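Local coordinates for fibronectin type III domain-containing protein (Simiduia agarivorans, PDB 6P2K) that probably cleaves the beta-glucan backbone of xyloglucan, this chain being the family 74 glycoside hydrolase part, with seven-bladed beta-propellers, of a longer protein, at residues 23-31 with 65-73. Residues are numbered along the deposited sequence; the frame is centred on the assembly and turned at random.
Sequences DPNQANVVY and VTPGNSNKI
Thr-66 O is gripped by two N-H groups that arrive from opposite faces of its carbonyl plane: Asn-25 ND2 crosses from the other segment at 3.0 Å, and Asn-69 N closes the type II beta turn 66-69. The contact joins equivalent loops of two successive propeller blades, each running from the first strand of a four-stranded antiparallel sheet to the second. The amide of Asn-25 grips the turn at two points, the carbonyl of its first residue and the N-H of its third: OD1 accepts from Gly-68 N at 2.7 Å (N-H...O 153°), while ND2 donates to Thr-66 O, which lies near the amide plane. Asp-23 sets this amide in place. Its CG stands anti to the backbone N (chi1 -175°), which turns the carboxylate toward Asn-25, where OD1 takes Asn-25 N in an Asx turn and, through its syn lone pair, Asn-25 ND2. The other oxygen, OD2, is met from above the carboxylate plane by Gln-26 NE2 at 3.0 Å and accepts a hydrogen bond from a water that also donates to Ser-70 O and accepts from Tyr-31 OH. With an alanine here, the Gln-26 amide and the bridging water would probably lose their carboxylate partner, and Asn-25 would keep its grip on the turn but lose the acceptor that steadies its N and ND2. Apolar contacts flank the polar network. Val-65 presents one methyl to each neighbour: CG1 lies against the buried carboxylate of Asp-23, and CG2 meets Tyr-31 CE1 obliquely at 3.8 Å. From the opposite direction, Ile-73 CD1 reaches the phenol end of Tyr-31, 3.6 Å from CZ, and the bridging water sits at the ring's edge, in its plane, 2.8 Å from Tyr-31 OH.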
ATOM      1  N   ASP B  23      -8.358 -55.469 -10.757  1.00 33.12           N
ATOM      2  CA  ASP B  23      -8.812 -56.594 -11.561  1.00 32.34           C
ATOM      3  C   ASP B  23      -7.580 -57.383 -11.991  1.00 33.78           C
ATOM      4  O   ASP B  23      -6.752 -56.869 -12.755  1.00 32.75           O
ATOM      5  CB  ASP B  23      -9.614 -56.100 -12.771  1.00 31.60           C
ATOM      6  CG  ASP B  23     -10.233 -57.229 -13.587  1.00 35.38           C
ATOM      7  OD1 ASP B  23      -9.776 -58.390 -13.486  1.00 37.81           O
ATOM      8  OD2 ASP B  23     -11.183 -56.948 -14.349  1.00 33.17           O
ATOM      9  N   PRO B  24      -7.416 -58.622 -11.518  1.00 34.35           N
ATOM     10  CA  PRO B  24      -6.241 -59.405 -11.929  1.00 37.47           C
ATOM     11  C   PRO B  24      -6.231 -59.752 -13.408  1.00 41.93           C
ATOM     12  O   PRO B  24      -5.163 -60.078 -13.942  1.00 45.77           O
ATOM     13  CB  PRO B  24      -6.340 -60.666 -11.060  1.00 37.46           C
ATOM     14  CG  PRO B  24      -7.797 -60.798 -10.769  1.00 38.48           C
ATOM     15  CD  PRO B  24      -8.312 -59.387 -10.635  1.00 36.72           C
ATOM     16  N   ASN B  25      -7.378 -59.682 -14.087  1.00 35.64           N
ATOM     17  CA  ASN B  25      -7.444 -60.037 -15.498  1.00 36.53           C
ATOM     18  C   ASN B  25      -7.065 -58.887 -16.421  1.00 40.88           C
ATOM     19  O   ASN B  25      -6.648 -59.138 -17.557  1.00 38.99           O
ATOM     20  CB  ASN B  25      -8.851 -60.519 -15.859  1.00 45.33           C
ATOM     21  CG  ASN B  25      -9.356 -61.601 -14.929  1.00 46.30           C
ATOM     22  OD1 ASN B  25      -8.904 -62.743 -14.986  1.00 51.03           O
ATOM     23  ND2 ASN B  25     -10.302 -61.246 -14.066  1.00 44.91           N
ATOM     24  N   GLN B  26      -7.200 -57.641 -15.971  1.00 37.19           N
ATOM     25  CA  GLN B  26      -7.015 -56.479 -16.835  1.00 39.66           C
ATOM     26  C   GLN B  26      -6.202 -55.431 -16.090  1.00 41.58           C
ATOM     27  O   GLN B  26      -6.675 -54.876 -15.093  1.00 38.77           O
ATOM     28  CB  GLN B  26      -8.356 -55.888 -17.262  1.00 34.49           C
ATOM     29  CG  GLN B  26      -9.318 -56.832 -17.940  1.00 36.94           C
ATOM     30  CD  GLN B  26     -10.640 -56.153 -18.209  1.00 48.97           C
ATOM     31  OE1 GLN B  26     -10.961 -55.819 -19.348  1.00 50.84           O
ATOM     32  NE2 GLN B  26     -11.407 -55.917 -17.149  1.00 44.65           N
ATOM     33  N   ALA B  27      -5.004 -55.134 -16.585  1.00 39.95           N
ATOM     34  CA  ALA B  27      -4.218 -54.059 -15.999  1.00 40.16           C
ATOM     35  C   ALA B  27      -4.931 -52.724 -16.181  1.00 39.96           C
ATOM     36  O   ALA B  27      -5.595 -52.490 -17.194  1.00 32.28           O
ATOM     37  CB  ALA B  27      -2.828 -54.015 -16.628  1.00 41.46           C
ATOM     38  N   ASN B  28      -4.801 -51.859 -15.173  1.00 31.86           N
ATOM     39  CA  ASN B  28      -5.400 -50.529 -15.089  1.00 29.91           C
ATOM     40  C   ASN B  28      -6.898 -50.562 -14.802  1.00 32.05           C
ATOM     41  O   ASN B  28      -7.541 -49.503 -14.807  1.00 33.53           O
ATOM     42  CB  ASN B  28      -5.131 -49.698 -16.350  1.00 34.24           C
ATOM     43  CG  ASN B  28      -3.647 -49.571 -16.652  1.00 38.43           C
ATOM     44  OD1 ASN B  28      -2.852 -49.253 -15.768  1.00 39.60           O
ATOM     45  ND2 ASN B  28      -3.267 -49.834 -17.899  1.00 34.19           N
ATOM     46  N   VAL B  29      -7.473 -51.731 -14.530  1.00 32.20           N
ATOM     47  CA  VAL B  29      -8.879 -51.853 -14.151  1.00 32.62           C
ATOM     48  C   VAL B  29      -8.956 -52.036 -12.640  1.00 33.76           C
ATOM     49  O   VAL B  29      -8.425 -53.010 -12.095  1.00 36.27           O
ATOM     50  CB  VAL B  29      -9.567 -53.014 -14.884  1.00 35.17           C
ATOM     51  CG1 VAL B  29     -10.984 -53.179 -14.373  1.00 26.94           C
ATOM     52  CG2 VAL B  29      -9.573 -52.743 -16.378  1.00 29.69           C
ATOM     53  N   VAL B  30      -9.607 -51.094 -11.957  1.00 29.10           N
ATOM     54  CA  VAL B  30      -9.714 -51.108 -10.503  1.00 27.96           C
ATOM     55  C   VAL B  30     -11.131 -50.741 -10.088  1.00 28.66           C
ATOM     56  O   VAL B  30     -11.847 -50.022 -10.793  1.00 27.03           O
ATOM     57  CB  VAL B  30      -8.711 -50.141  -9.831  1.00 28.78           C
ATOM     58  CG1 VAL B  30      -7.289 -50.649  -9.997  1.00 29.89           C
ATOM     59  CG2 VAL B  30      -8.854 -48.742 -10.412  1.00 28.42           C
ATOM     60  N   TYR B  31     -11.525 -51.234  -8.916  1.00 26.52           N
ATOM     61  CA  TYR B  31     -12.808 -50.922  -8.305  1.00 25.36           C
ATOM     62  C   TYR B  31     -12.559 -50.285  -6.948  1.00 28.93           C
ATOM     63  O   TYR B  31     -11.628 -50.673  -6.234  1.00 27.79           O
ATOM     64  CB  TYR B  31     -13.667 -52.176  -8.159  1.00 25.60           C
ATOM     65  CG  TYR B  31     -14.056 -52.772  -9.490  1.00 29.61           C
ATOM     66  CD1 TYR B  31     -13.208 -53.646 -10.158  1.00 25.92           C
ATOM     67  CD2 TYR B  31     -15.261 -52.442 -10.091  1.00 27.73           C
ATOM     68  CE1 TYR B  31     -13.559 -54.183 -11.381  1.00 28.22           C
ATOM     69  CE2 TYR B  31     -15.621 -52.973 -11.312  1.00 27.85           C
ATOM     70  CZ  TYR B  31     -14.768 -53.841 -11.953  1.00 28.58           C
ATOM     71  OH  TYR B  31     -15.126 -54.364 -13.172  1.00 28.52           O
ATOM     72  N   VAL B  65     -12.971 -59.628  -8.297  1.00 40.54           N
ATOM     73  CA  VAL B  65     -13.201 -60.015  -9.684  1.00 40.69           C
ATOM     74  C   VAL B  65     -12.766 -61.462  -9.856  1.00 41.37           C
ATOM     75  O   VAL B  65     -11.717 -61.868  -9.345  1.00 42.10           O
ATOM     76  CB  VAL B  65     -12.445 -59.086 -10.653  1.00 40.14           C
ATOM     77  CG1 VAL B  65     -12.948 -59.277 -12.070  1.00 39.46           C
ATOM     78  CG2 VAL B  65     -12.596 -57.637 -10.226  1.00 30.90           C
ATOM     79  N   THR B  66     -13.564 -62.240 -10.571  1.00 42.41           N
ATOM     80  CA  THR B  66     -13.263 -63.657 -10.718  1.00 45.90           C
ATOM     81  C   THR B  66     -12.022 -63.849 -11.581  1.00 46.41           C
ATOM     82  O   THR B  66     -11.945 -63.287 -12.680  1.00 40.23           O
ATOM     83  CB  THR B  66     -14.435 -64.405 -11.336  1.00 56.51           C
ATOM     84  OG1 THR B  66     -14.762 -63.818 -12.600  1.00 63.52           O
ATOM     85  CG2 THR B  66     -15.638 -64.359 -10.417  1.00 54.42           C
ATOM     86  N   PRO B  67     -11.036 -64.612 -11.121  1.00 46.48           N
ATOM     87  CA  PRO B  67      -9.925 -64.988 -11.999  1.00 47.69           C
ATOM     88  C   PRO B  67     -10.430 -65.686 -13.255  1.00 45.86           C
ATOM     89  O   PRO B  67     -11.188 -66.654 -13.187  1.00 48.17           O
ATOM     90  CB  PRO B  67      -9.092 -65.932 -11.124  1.00 49.13           C
ATOM     91  CG  PRO B  67      -9.400 -65.497  -9.726  1.00 46.48           C
ATOM     92  CD  PRO B  67     -10.837 -65.076  -9.739  1.00 45.66           C
ATOM     93  N   GLY B  68     -10.014 -65.173 -14.410  1.00 44.88           N
ATOM     94  CA  GLY B  68     -10.392 -65.740 -15.683  1.00 47.72           C
ATOM     95  C   GLY B  68     -11.700 -65.240 -16.256  1.00 48.62           C
ATOM     96  O   GLY B  68     -12.059 -65.642 -17.370  1.00 49.94           O
ATOM     97  N   ASN B  69     -12.428 -64.384 -15.537  1.00 45.45           N
ATOM     98  CA  ASN B  69     -13.700 -63.864 -16.039  1.00 45.61           C
ATOM     99  C   ASN B  69     -13.916 -62.494 -15.394  1.00 44.72           C
ATOM    100  O   ASN B  69     -14.583 -62.376 -14.363  1.00 47.12           O
ATOM    101  CB  ASN B  69     -14.851 -64.817 -15.748  1.00 48.57           C
ATOM    102  CG  ASN B  69     -16.200 -64.257 -16.165  1.00 53.27           C
ATOM    103  OD1 ASN B  69     -16.282 -63.280 -16.911  1.00 53.60           O
ATOM    104  ND2 ASN B  69     -17.269 -64.876 -15.682  1.00 56.37           N
ATOM    105  N   SER B  70     -13.356 -61.460 -16.023  1.00 42.99           N
ATOM    106  CA  SER B  70     -13.474 -60.099 -15.509  1.00 44.80           C
ATOM    107  C   SER B  70     -14.898 -59.556 -15.565  1.00 45.71           C
ATOM    108  O   SER B  70     -15.121 -58.416 -15.143  1.00 46.36           O
ATOM    109  CB  SER B  70     -12.533 -59.167 -16.275  1.00 48.09           C
ATOM    110  OG  SER B  70     -12.797 -59.196 -17.666  1.00 50.04           O
ATOM    111  N   ASN B  71     -15.861 -60.327 -16.067  1.00 49.22           N
ATOM    112  CA  ASN B  71     -17.252 -59.898 -16.089  1.00 49.71           C
ATOM    113  C   ASN B  71     -18.045 -60.372 -14.876  1.00 45.80           C
ATOM    114  O   ASN B  71     -19.156 -59.879 -14.656  1.00 42.58           O
ATOM    115  CB  ASN B  71     -17.937 -60.385 -17.370  1.00 52.59           C
ATOM    116  CG  ASN B  71     -17.530 -59.578 -18.592  1.00 57.63           C
ATOM    117  OD1 ASN B  71     -17.366 -58.359 -18.520  1.00 56.36           O
ATOM    118  ND2 ASN B  71     -17.362 -60.257 -19.721  1.00 61.85           N
ATOM    119  N   LYS B  72     -17.511 -61.303 -14.088  1.00 44.66           N
ATOM    120  CA  LYS B  72     -18.176 -61.790 -12.884  1.00 43.58           C
ATOM    121  C   LYS B  72     -17.497 -61.156 -11.674  1.00 41.63           C
ATOM    122  O   LYS B  72     -16.325 -61.429 -11.400  1.00 41.21           O
ATOM    123  CB  LYS B  72     -18.132 -63.313 -12.808  1.00 47.58           C
ATOM    124  CG  LYS B  72     -18.997 -63.891 -11.702  1.00 49.30           C
ATOM    125  CD  LYS B  72     -19.577 -65.249 -12.081  1.00 51.16           C
ATOM    126  CE  LYS B  72     -18.584 -66.371 -11.830  1.00 51.99           C
ATOM    127  NZ  LYS B  72     -19.204 -67.707 -12.049  1.00 53.16           N
ATOM    128  N   ILE B  73     -18.235 -60.315 -10.954  1.00 40.38           N
ATOM    129  CA  ILE B  73     -17.697 -59.526  -9.852  1.00 38.39           C
ATOM    130  C   ILE B  73     -18.562 -59.746  -8.620  1.00 41.64           C
ATOM    131  O   ILE B  73     -19.794 -59.720  -8.709  1.00 44.25           O
ATOM    132  CB  ILE B  73     -17.641 -58.028 -10.208  1.00 36.03           C
ATOM    133  CG1 ILE B  73     -16.652 -57.798 -11.346  1.00 41.32           C
ATOM    134  CG2 ILE B  73     -17.277 -57.191  -8.991  1.00 32.75           C
ATOM    135  CD1 ILE B  73     -17.005 -56.619 -12.200  1.00 43.74           C
TER
HETATM  136  O   HOH W   1     -13.783 -56.356 -14.549  1.00 30.02           O